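Local coordinates for protein D-alanyl-lipoteichoic acid synthetase (Streptococcus pneumoniae, PDB 3BMA) that probably takes part in adding D-alanine to lipoteichoic acid during cell wall biogenesis, as a member of the DltD family with an SGNH-hydrolase-like fold, at residues C[359-362]-C[363-367]; C[170-174]-C[175-179]; C[247-251]-C[252-256]; C[379-382]-C[383-386]. The protein carries 1 engineered substitution. All coordinates share one frame; numbering follows the deposited sequence.

Contact 1 (C[359-362]-C[363-367])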
loop_
_atom_site.group_PDB
_atom_site.type_symbol
_atom_site.label_atom_id
_atom_site.label_comp_id
_atom_site.label_asym_id
_atom_site.label_seq_id
_atom_site.Cartn_x
_atom_site.Cartn_y
_atom_site.Cartn_z
ATOM N N ALA C 359 29.405 -47.243 -5.904
ATOM C CA ALA C 359 28.096 -47.875 -6.039
ATOM C C ALA C 359 27.026 -46.819 -6.299
ATOM O O ALA C 359 26.115 -47.036 -7.102
ATOM C CB ALA C 359 27.762 -48.669 -4.786
ATOM N N PHE C 360 27.158 -45.687 -5.603
ATOM C CA PHE C 360 26.328 -44.489 -5.776
ATOM C C PHE C 360 26.378 -44.029 -7.236
ATOM O O PHE C 360 25.333 -43.837 -7.864
ATOM C CB PHE C 360 26.827 -43.398 -4.807
ATOM C CG PHE C 360 26.168 -42.049 -4.960
ATOM C CD1 PHE C 360 25.046 -41.721 -4.207
ATOM C CD2 PHE C 360 26.712 -41.079 -5.805
ATOM C CE1 PHE C 360 24.451 -40.463 -4.321
ATOM C CE2 PHE C 360 26.115 -39.821 -5.932
ATOM C CZ PHE C 360 24.983 -39.514 -5.185
ATOM N N ASP C 361 27.595 -43.894 -7.768
ATOM C CA ASP C 361 27.821 -43.462 -9.151
ATOM C C ASP C 361 27.185 -44.378 -10.205
ATOM O O ASP C 361 26.653 -43.895 -11.203
ATOM C CB ASP C 361 29.319 -43.314 -9.422
ATOM C CG ASP C 361 29.609 -42.459 -10.638
ATOM O OD1 ASP C 361 28.993 -41.382 -10.777
ATOM O OD2 ASP C 361 30.461 -42.857 -11.454
ATOM N N LYS C 362 27.218 -45.689 -9.964
ATOM C CA LYS C 362 26.674 -46.686 -10.897
ATOM C C LYS C 362 25.158 -46.586 -11.105
ATOM O O LYS C 362 24.636 -47.064 -12.114
ATOM C CB LYS C 362 27.047 -48.108 -10.456
ATOM C CG LYS C 362 28.499 -48.490 -10.718
ATOM C CD LYS C 362 28.891 -49.740 -9.946
ATOM C CE LYS C 362 30.401 -49.898 -9.875
ATOM N NZ LYS C 362 30.817 -50.866 -8.824
ATOM N N ALA C 363 24.460 -45.970 -10.153
ATOM C CA ALA C 363 23.024 -45.745 -10.278
ATOM C C ALA C 363 22.717 -44.307 -10.690
ATOM O O ALA C 363 21.743 -44.051 -11.404
ATOM C CB ALA C 363 22.314 -46.092 -8.976
ATOM N N VAL C 364 23.561 -43.377 -10.246
ATOM C CA VAL C 364 23.309 -41.946 -10.428
ATOM C C VAL C 364 23.816 -41.426 -11.781
ATOM O O VAL C 364 23.063 -40.770 -12.507
ATOM C CB VAL C 364 23.850 -41.116 -9.222
ATOM C CG1 VAL C 364 23.778 -39.632 -9.483
ATOM C CG2 VAL C 364 23.059 -41.446 -7.969
ATOM N N ASP C 365 25.071 -41.730 -12.118
ATOM C CA ASP C 365 25.648 -41.316 -13.410
ATOM C C ASP C 365 24.836 -41.705 -14.663
ATOM O O ASP C 365 24.525 -40.816 -15.449
ATOM C CB ASP C 365 27.125 -41.716 -13.550
ATOM C CG ASP C 365 27.699 -41.357 -14.908
ATOM O OD1 ASP C 365 27.898 -40.152 -15.179
ATOM O OD2 ASP C 365 27.951 -42.284 -15.705
ATOM N N PRO C 366 24.467 -43.006 -14.842
ATOM C CA PRO C 366 23.662 -43.354 -16.024
ATOM C C PRO C 366 22.287 -42.683 -16.064
ATOM O O PRO C 366 21.769 -42.419 -17.152
ATOM C CB PRO C 366 23.482 -44.871 -15.891
ATOM C CG PRO C 366 24.587 -45.310 -15.022
ATOM C CD PRO C 366 24.739 -44.211 -14.034
ATOM N N PHE C 367 21.714 -42.421 -14.889
ATOM C CA PHE C 367 20.433 -41.722 -14.763
ATOM C C PHE C 367 20.532 -40.257 -15.201
ATOM O O PHE C 367 19.691 -39.772 -15.959
ATOM C CB PHE C 367 19.920 -41.828 -13.319
ATOM C CG PHE C 367 18.684 -41.014 -13.040
ATOM C CD1 PHE C 367 17.444 -41.417 -13.520
ATOM C CD2 PHE C 367 18.757 -39.856 -12.272
ATOM C CE1 PHE C 367 16.299 -40.670 -13.251
ATOM C CE2 PHE C 367 17.620 -39.104 -12.004
ATOM C CZ PHE C 367 16.390 -39.512 -12.491
#

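Contact 2 (C[170-174]-C[175-179])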
loop_
_atom_site.group_PDB
_atom_site.type_symbol
_atom_site.label_atom_id
_atom_site.label_comp_id
_atom_site.label_asym_id
_atom_site.label_seq_id
_atom_site.Cartn_x
_atom_site.Cartn_y
_atom_site.Cartn_z
ATOM N N GLU C 170 -7.238 -20.806 6.867
ATOM C CA GLU C 170 -7.893 -19.541 6.560
ATOM C C GLU C 170 -7.353 -18.968 5.264
ATOM O O GLU C 170 -6.166 -19.114 4.951
ATOM C CB GLU C 170 -7.681 -18.527 7.682
ATOM C CG GLU C 170 -8.474 -18.790 8.950
ATOM C CD GLU C 170 -8.145 -17.798 10.051
ATOM O OE1 GLU C 170 -8.045 -16.584 9.762
ATOM O OE2 GLU C 170 -7.988 -18.232 11.210
ATOM N N GLU C 171 -8.235 -18.319 4.511
ATOM C CA GLU C 171 -7.846 -17.627 3.293
ATOM C C GLU C 171 -7.209 -16.291 3.631
ATOM O O GLU C 171 -7.678 -15.577 4.520
ATOM C CB GLU C 171 -9.054 -17.405 2.387
ATOM C CG GLU C 171 -9.460 -18.624 1.576
ATOM C CD GLU C 171 -10.349 -18.270 0.398
ATOM O OE1 GLU C 171 -10.973 -17.186 0.420
ATOM O OE2 GLU C 171 -10.421 -19.079 -0.553
ATOM N N LEU C 172 -6.132 -15.966 2.920
ATOM C CA LEU C 172 -5.476 -14.673 3.058
ATOM C C LEU C 172 -6.321 -13.597 2.390
ATOM O O LEU C 172 -7.067 -13.874 1.446
ATOM C CB LEU C 172 -4.069 -14.704 2.453
ATOM C CG LEU C 172 -3.037 -15.632 3.104
ATOM C CD1 LEU C 172 -1.868 -15.865 2.176
ATOM C CD2 LEU C 172 -2.551 -15.097 4.433
ATOM N N SER C 173 -6.211 -12.373 2.896
ATOM C CA SER C 173 -6.968 -11.263 2.348
ATOM C C SER C 173 -6.249 -10.641 1.151
ATOM O O SER C 173 -5.135 -11.045 0.803
ATOM C CB SER C 173 -7.263 -10.219 3.429
ATOM O OG SER C 173 -6.131 -9.416 3.699
ATOM N N THR C 174 -6.910 -9.669 0.527
ATOM C CA THR C 174 -6.381 -8.953 -0.626
ATOM C C THR C 174 -5.197 -8.061 -0.223
ATOM O O THR C 174 -4.210 -7.955 -0.962
ATOM C CB THR C 174 -7.501 -8.125 -1.320
ATOM O OG1 THR C 174 -8.673 -8.938 -1.469
ATOM C CG2 THR C 174 -7.063 -7.639 -2.689
ATOM N N ALA C 175 -5.298 -7.447 0.956
ATOM C CA ALA C 175 -4.225 -6.625 1.523
ATOM C C ALA C 175 -3.037 -7.486 1.944
ATOM O O ALA C 175 -1.879 -7.094 1.766
ATOM C CB ALA C 175 -4.737 -5.823 2.701
ATOM N N ASP C 176 -3.344 -8.656 2.498
ATOM C CA ASP C 176 -2.343 -9.644 2.885
ATOM C C ASP C 176 -1.534 -10.117 1.676
ATOM O O ASP C 176 -0.303 -10.166 1.734
ATOM C CB ASP C 176 -3.014 -10.836 3.574
ATOM C CG ASP C 176 -3.495 -10.519 4.993
ATOM O OD1 ASP C 176 -3.179 -9.436 5.538
ATOM O OD2 ASP C 176 -4.203 -11.372 5.568
ATOM N N ASN C 177 -2.235 -10.434 0.587
ATOM C CA ASN C 177 -1.623 -10.916 -0.656
ATOM C C ASN C 177 -0.686 -9.904 -1.299
ATOM O O ASN C 177 0.406 -10.265 -1.740
ATOM C CB ASN C 177 -2.700 -11.329 -1.667
ATOM C CG ASN C 177 -3.307 -12.683 -1.356
ATOM O OD1 ASN C 177 -2.731 -13.479 -0.616
ATOM N ND2 ASN C 177 -4.475 -12.954 -1.929
ATOM N N GLU C 178 -1.127 -8.648 -1.345
ATOM C CA GLU C 178 -0.330 -7.546 -1.873
ATOM C C GLU C 178 0.944 -7.342 -1.059
ATOM O O GLU C 178 2.024 -7.190 -1.632
ATOM C CB GLU C 178 -1.164 -6.257 -1.942
ATOM C CG GLU C 178 -0.378 -4.932 -2.079
ATOM C CD GLU C 178 0.468 -4.810 -3.357
ATOM O OE1 GLU C 178 1.316 -3.893 -3.402
ATOM O OE2 GLU C 178 0.297 -5.605 -4.311
ATOM N N MET C 179 0.808 -7.369 0.267
ATOM C CA MET C 179 1.947 -7.255 1.179
ATOM C C MET C 179 2.981 -8.364 0.973
ATOM O O MET C 179 4.182 -8.091 0.925
ATOM C CB MET C 179 1.476 -7.215 2.638
ATOM C CG MET C 179 0.942 -5.852 3.086
ATOM S SD MET C 179 2.176 -4.533 3.064
ATOM C CE MET C 179 3.314 -5.129 4.299
#

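Contact 3 (C[247-251]-C[252-256])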
loop_
_atom_site.group_PDB
_atom_site.type_symbol
_atom_site.label_atom_id
_atom_site.label_comp_id
_atom_site.label_asym_id
_atom_site.label_seq_id
_atom_site.Cartn_x
_atom_site.Cartn_y
_atom_site.Cartn_z
ATOM N N TYR C 247 39.952 -39.988 11.614
ATOM C CA TYR C 247 39.594 -38.690 12.178
ATOM C C TYR C 247 38.256 -38.747 12.917
ATOM O O TYR C 247 38.119 -38.173 13.998
ATOM C CB TYR C 247 39.532 -37.648 11.061
ATOM C CG TYR C 247 40.363 -36.409 11.302
ATOM C CD1 TYR C 247 41.723 -36.383 10.975
ATOM C CD2 TYR C 247 39.791 -35.255 11.836
ATOM C CE1 TYR C 247 42.494 -35.241 11.186
ATOM C CE2 TYR C 247 40.553 -34.106 12.053
ATOM C CZ TYR C 247 41.903 -34.106 11.725
ATOM O OH TYR C 247 42.659 -32.972 11.937
ATOM N N PHE C 248 37.283 -39.450 12.336
ATOM C CA PHE C 248 35.945 -39.582 12.921
ATOM C C PHE C 248 35.921 -40.464 14.172
ATOM O O PHE C 248 35.225 -40.147 15.142
ATOM C CB PHE C 248 34.940 -40.114 11.890
ATOM C CG PHE C 248 33.536 -40.246 12.423
ATOM C CD1 PHE C 248 32.679 -39.151 12.428
ATOM C CD2 PHE C 248 33.072 -41.462 12.928
ATOM C CE1 PHE C 248 31.384 -39.263 12.925
ATOM C CE2 PHE C 248 31.777 -41.582 13.426
ATOM C CZ PHE C 248 30.934 -40.482 13.425
ATOM N N TYR C 249 36.657 -41.574 14.128
ATOM C CA TYR C 249 36.699 -42.539 15.228
ATOM C C TYR C 249 37.241 -41.924 16.517
ATOM O O TYR C 249 36.703 -42.177 17.590
ATOM C CB TYR C 249 37.513 -43.779 14.835
ATOM C CG TYR C 249 37.636 -44.818 15.930
ATOM C CD1 TYR C 249 38.829 -44.973 16.639
ATOM C CD2 TYR C 249 36.562 -45.648 16.257
ATOM C CE1 TYR C 249 38.950 -45.925 17.648
ATOM C CE2 TYR C 249 36.672 -46.605 17.268
ATOM C CZ TYR C 249 37.869 -46.737 17.956
ATOM O OH TYR C 249 37.991 -47.678 18.951
ATOM N N ASN C 250 38.291 -41.112 16.392
ATOM C CA ASN C 250 38.908 -40.434 17.534
ATOM C C ASN C 250 38.003 -39.409 18.215
ATOM O O ASN C 250 38.034 -39.265 19.439
ATOM C CB ASN C 250 40.213 -39.750 17.114
ATOM C CG ASN C 250 41.313 -40.740 16.767
ATOM O OD1 ASN C 250 41.427 -41.808 17.374
ATOM N ND2 ASN C 250 42.139 -40.379 15.792
ATOM N N GLU C 251 37.193 -38.718 17.418
ATOM C CA GLU C 251 36.434 -37.564 17.897
ATOM C C GLU C 251 35.036 -37.869 18.442
ATOM O O GLU C 251 34.621 -37.280 19.442
ATOM C CB GLU C 251 36.376 -36.480 16.817
ATOM C CG GLU C 251 37.698 -35.729 16.637
ATOM C CD GLU C 251 37.811 -35.005 15.301
ATOM O OE1 GLU C 251 36.778 -34.806 14.622
ATOM O OE2 GLU C 251 38.944 -34.630 14.931
ATOM N N GLN C 252 34.317 -38.783 17.792
ATOM C CA GLN C 252 32.922 -39.064 18.155
ATOM C C GLN C 252 32.674 -40.377 18.904
ATOM O O GLN C 252 31.637 -40.528 19.554
ATOM C CB GLN C 252 32.008 -38.985 16.925
ATOM C CG GLN C 252 31.238 -37.674 16.788
ATOM C CD GLN C 252 32.066 -36.554 16.186
ATOM O OE1 GLN C 252 32.683 -36.714 15.132
ATOM N NE2 GLN C 252 32.071 -35.404 16.851
ATOM N N ILE C 253 33.608 -41.322 18.808
ATOM C CA ILE C 253 33.363 -42.690 19.289
ATOM C C ILE C 253 34.411 -43.231 20.280
ATOM O O ILE C 253 34.058 -43.968 21.207
ATOM C CB ILE C 253 33.088 -43.658 18.082
ATOM C CG1 ILE C 253 31.628 -43.516 17.631
ATOM C CG2 ILE C 253 33.389 -45.124 18.416
ATOM C CD1 ILE C 253 31.348 -43.981 16.230
ATOM N N LYS C 254 35.673 -42.830 20.106
ATOM C CA LYS C 254 36.813 -43.367 20.874
ATOM C C LYS C 254 36.637 -43.382 22.395
ATOM O O LYS C 254 36.663 -44.450 23.009
ATOM C CB LYS C 254 38.111 -42.636 20.508
ATOM C CG LYS C 254 39.382 -43.256 21.085
ATOM C CD LYS C 254 40.608 -42.381 20.821
ATOM C CE LYS C 254 40.571 -41.082 21.628
ATOM N NZ LYS C 254 41.806 -40.268 21.451
ATOM N N LYS C 255 36.454 -42.205 22.993
ATOM C CA LYS C 255 36.352 -42.100 24.453
ATOM C C LYS C 255 34.962 -42.442 25.012
ATOM O O LYS C 255 34.822 -42.713 26.207
ATOM C CB LYS C 255 36.841 -40.732 24.963
ATOM C CG LYS C 255 35.983 -39.525 24.569
ATOM C CD LYS C 255 36.538 -38.783 23.354
ATOM C CE LYS C 255 37.731 -37.904 23.722
ATOM N NZ LYS C 255 38.232 -37.143 22.546
ATOM N N ASP C 256 33.949 -42.440 24.147
ATOM C CA ASP C 256 32.578 -42.773 24.546
ATOM C C ASP C 256 32.240 -44.255 24.351
ATOM O O ASP C 256 31.129 -44.688 24.665
ATOM C CB ASP C 256 31.568 -41.899 23.789
ATOM C CG ASP C 256 31.534 -40.464 24.292
ATOM O OD1 ASP C 256 30.436 -39.866 24.294
ATOM O OD2 ASP C 256 32.594 -39.928 24.681
#

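Contact 4 (C[379-382]-C[383-386])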
loop_
_atom_site.group_PDB
_atom_site.type_symbol
_atom_site.label_atom_id
_atom_site.label_comp_id
_atom_site.label_asym_id
_atom_site.label_seq_id
_atom_site.Cartn_x
_atom_site.Cartn_y
_atom_site.Cartn_z
ATOM N N LEU C 379 -0.368 -38.355 -6.036
ATOM C CA LEU C 379 -0.094 -37.975 -4.651
ATOM C C LEU C 379 -1.162 -38.421 -3.659
ATOM O O LEU C 379 -2.361 -38.287 -3.913
ATOM C CB LEU C 379 0.118 -36.460 -4.533
ATOM C CG LEU C 379 1.363 -35.825 -5.163
ATOM C CD1 LEU C 379 1.281 -34.311 -5.040
ATOM C CD2 LEU C 379 2.655 -36.341 -4.540
ATOM N N ASN C 380 -0.706 -38.955 -2.529
ATOM C CA ASN C 380 -1.588 -39.323 -1.431
ATOM C C ASN C 380 -1.390 -38.355 -0.274
ATOM O O ASN C 380 -0.280 -38.207 0.246
ATOM C CB ASN C 380 -1.340 -40.772 -0.992
ATOM C CG ASN C 380 -2.402 -41.297 -0.028
ATOM O OD1 ASN C 380 -2.142 -42.217 0.745
ATOM N ND2 ASN C 380 -3.601 -40.724 -0.077
ATOM N N GLU C 381 -2.486 -37.712 0.123
ATOM C CA GLU C 381 -2.457 -36.675 1.146
ATOM C C GLU C 381 -2.493 -37.255 2.564
ATOM O O GLU C 381 -2.300 -36.533 3.543
ATOM C CB GLU C 381 -3.617 -35.700 0.925
ATOM C CG GLU C 381 -3.209 -34.233 0.911
ATOM C CD GLU C 381 -2.787 -33.727 -0.469
ATOM O OE1 GLU C 381 -1.838 -34.281 -1.071
ATOM O OE2 GLU C 381 -3.402 -32.749 -0.946
ATOM N N ARG C 382 -2.731 -38.562 2.665
ATOM C CA ARG C 382 -2.737 -39.260 3.953
ATOM C C ARG C 382 -1.323 -39.440 4.517
ATOM O O ARG C 382 -1.156 -39.790 5.684
ATOM C CB ARG C 382 -3.456 -40.609 3.842
ATOM C CG ARG C 382 -4.969 -40.507 3.961
ATOM C CD ARG C 382 -5.667 -41.721 3.371
ATOM N NE ARG C 382 -7.121 -41.556 3.359
ATOM C CZ ARG C 382 -7.976 -42.363 2.733
ATOM N NH1 ARG C 382 -7.537 -43.413 2.048
ATOM N NH2 ARG C 382 -9.279 -42.117 2.789
ATOM N N PHE C 383 -0.314 -39.182 3.687
ATOM C CA PHE C 383 1.078 -39.188 4.125
ATOM C C PHE C 383 1.443 -37.936 4.931
ATOM O O PHE C 383 2.496 -37.895 5.569
ATOM C CB PHE C 383 2.027 -39.348 2.933
ATOM C CG PHE C 383 1.952 -40.695 2.260
ATOM C CD1 PHE C 383 1.962 -40.791 0.875
ATOM C CD2 PHE C 383 1.878 -41.864 3.005
ATOM C CE1 PHE C 383 1.901 -42.031 0.248
ATOM C CE2 PHE C 383 1.817 -43.106 2.387
ATOM C CZ PHE C 383 1.827 -43.189 1.007
ATOM N N PHE C 384 0.577 -36.921 4.888
ATOM C CA PHE C 384 0.695 -35.739 5.747
ATOM C C PHE C 384 0.176 -35.991 7.163
ATOM O O PHE C 384 0.518 -35.253 8.092
ATOM C CB PHE C 384 -0.074 -34.550 5.153
ATOM C CG PHE C 384 0.660 -33.822 4.062
ATOM C CD1 PHE C 384 0.112 -33.721 2.787
ATOM C CD2 PHE C 384 1.889 -33.222 4.312
ATOM C CE1 PHE C 384 0.779 -33.040 1.775
ATOM C CE2 PHE C 384 2.570 -32.550 3.304
ATOM C CZ PHE C 384 2.013 -32.454 2.036
ATOM N N SER C 385 -0.652 -37.024 7.318
ATOM C CA SER C 385 -1.351 -37.296 8.577
ATOM C C SER C 385 -0.464 -37.898 9.665
ATOM O O SER C 385 0.596 -38.458 9.386
ATOM C CB SER C 385 -2.557 -38.210 8.337
ATOM O OG SER C 385 -2.147 -39.560 8.193
ATOM N N LYS C 386 -0.929 -37.773 10.906
ATOM C CA LYS C 386 -0.277 -38.356 12.076
ATOM C C LYS C 386 -0.406 -39.882 12.061
ATOM O O LYS C 386 0.437 -40.586 12.626
ATOM C CB LYS C 386 -0.889 -37.768 13.355
ATOM C CG LYS C 386 -0.008 -37.844 14.608
ATOM C CD LYS C 386 -0.367 -39.026 15.517
ATOM C CE LYS C 386 -1.709 -38.830 16.220
ATOM N NZ LYS C 386 -2.130 -40.048 16.971
#

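Contact 1 (C[359-362]-C[363-367])
Val-364 sets its CG2 methyl over the centre of one face of the Phe-360 ring, one helical turn away. The methyl lies 3.9 Å from the ring centroid and 10° off the ring normal, a CH-pi contact in which CG2 is almost equally far from CE1, CE2 and CZ. Phe-360 carries its CG trans to the backbone N (chi1 174°), which swings the ring along the helix toward its C-terminal end, over the valine. The backbone oxygen of the same phenylalanine, Phe-360 O, takes two donors. Val-364 N approaches in the carbonyl plane at 3.0 Å, the regular i to i+4 bond, whereas Ala-363 N reaches the same oxygen from well above that plane at 3.2 Å. Asp-365 N continues the ladder to Asp-361 O, at 2.8 Å. The next rung is missing because residue 366 is a proline: Pro-366 CG lies 3.4 Å from Lys-362 O, and helix 355-369 kinks there.

This helix flanks the parallel sheet of an alpha/beta fold consistent with the SGNH-hydrolase clan, and the Phe-360 and Val-364 side chains rest on Val-103 of strand 101-105 and Ile-295 of strand 291-296. On another side of the helix, Asp-361 and Asp-365 run side by side in the same direction, with Asp-361 OD1 3.4 Å from Asp-365 CB. Their OD1 atoms both form salt bridges to Arg-69 NH1, a shared cation that probably offsets the repulsion between the two carboxylates. Tyr-71 OH adds a hydrogen bond to Asp-365 OD1.

Contact 2 (C[170-174]-C[175-179])
A capping box opens helix 174-194, formed by Ser-173 at the N-cap and Asp-176 three residues on. Ser-173 OG accepts a hydrogen bond from Asp-176 N at 3.1 Å, with an N-H...O angle of 160°. In return the Asp-176 carboxylate reaches back through OD2 to Ser-173 N, a straight but weak bond of 3.5 Å. The serine hydroxyl is placed for its role by a chi1 of 78°, which lodges OG between the backbone N and the carbonyl carbon and turns it in toward the first turn of the helix. A chi1 of -73° keeps Asp-176 CG beside its own backbone N and points the carboxylate at Ser-173, with CG 3.1 Å from Ser-173 OG.

Behind the box the ordinary helical bonds begin: Asn-177 N to Ser-173 O at 3.0 Å, then Glu-178 N to Thr-174 O at 3.2 Å. Leu-172, just ahead of the cap, crosses the amide of Asn-177 at an angle, and its CB lies 3.6 Å from OD1 of that asparagine. The leucine also packs on Leu-162 of helix 160-167, tying the connecting loop to the preceding helix. The turn lies in an interface between subunits, where Ala-175 meets Ala-175 of both the second and the third subunit.

Asp-176 OD2 is held chiefly by a salt bridge to Lys-165 NZ of the preceding helix and only weakly by Ser-173 N. Its negative charge at the helix N-terminus is probably favoured by the helix dipole as well as by the lysine.

Contact 3 (C[247-251]-C[252-256])
The carbonyl oxygen of Tyr-249 takes one firm and one weak backbone donor. Lys-254 N comes in nearly along the C=O axis, 2.8 Å from Tyr-249 O, a bond spanning five residues, while Ile-253 N makes a weak bond of 3.4 Å to the same oxygen. This wider, pi-type turn interrupts the regular bonding of helix 246-253. One residue earlier the spacing is still alpha-helical, with Gln-252 N bound to Phe-248 O at 3.1 Å.

Gln-252 crosses Phe-248 at about a right angle and places its CB over one face of the ring, displaced toward the rim, in a CH-pi contact 4.2 Å from the centroid. The glutamine chain bends at chi2 (81°), bringing OE1 back to within 3.6 Å of Phe-248 CE1. Ile-253 bridges the two aromatic residues: its CD1 meets Phe-248 CE2 at 3.7 Å, and its CG2 lies 3.8 Å from Tyr-249 CE2. Lys-254 slants across Asn-250, with its CD 3.6 Å from Asn-250 OD1.

The short helix lies mostly at the surface, though Ile-253 is buried, and loops supply its neighbours: Phe-248 packs on Asp-348 and Thr-349, Tyr-249 on Leu-257, and Asn-250 on Asn-239.

Contact 4 (C[379-382]-C[383-386])
Asn-380 meets the Phe-383 ring from one side, its CB beside the rim, 3.7 Å from CE1, and its OD1 over one face near the rim. The amide and ring planes stand 75° apart, so the carboxamide is upended on the phenyl group instead of stacking flat. With CG trans to the backbone N, a chi1 of -169° brings OD1 above the rim of the ring, while Asn-380 O lies 3.5 Å from Phe-383 CD1.

Glu-381 follows; in one of its two modelled conformers it probably brings CG to the edge of the Phe-384 ring. Its backbone is better defined in role, as Glu-381 O accepts from Phe-384 N at 3.2 Å. The loop leading from helix 355-369 to helix 386-389 here forms two overlapping beta turns, 381-384 and 382-385, each closed by an i to i+3 bond, the second weak. The two phenylalanines are buried, and both pack on Gln-279 of helix 274-287; Phe-383 also meets Trp-388 edge-to-face.

Arg-382 O takes a hydrogen bond of 2.7 Å from Ser-385 OG and a weak one of 3.3 Å from Ser-385 N, the bond of the second turn. Ser-385 is the N-cap of helix 386-389: while OG donates to Arg-382 O, it accepts from Trp-388 N, joining the turn to the helix start through one hydroxyl.

Along the chain contact 2 comes first, then contact 3, contact 1 and contact 4. None touches another. Contacts 2 and 3 are the most widely separated, their centres 52 Å apart on opposite sides of the chain's centre, while contacts 2 and 4 are the closest pair by centres, at 27 Å. Contact 1, 17 Å from the centre of the chain, belongs to helix 355-369 against the parallel sheet; the others lie farther out. Contacts 2 and 4 both start helices with a serine N-cap, whereas contact 3 holds a pi-type turn in helix 246-253. Contact 2 is also where the outlying helix 174-194 meets other subunits, linking the fold to the assembly.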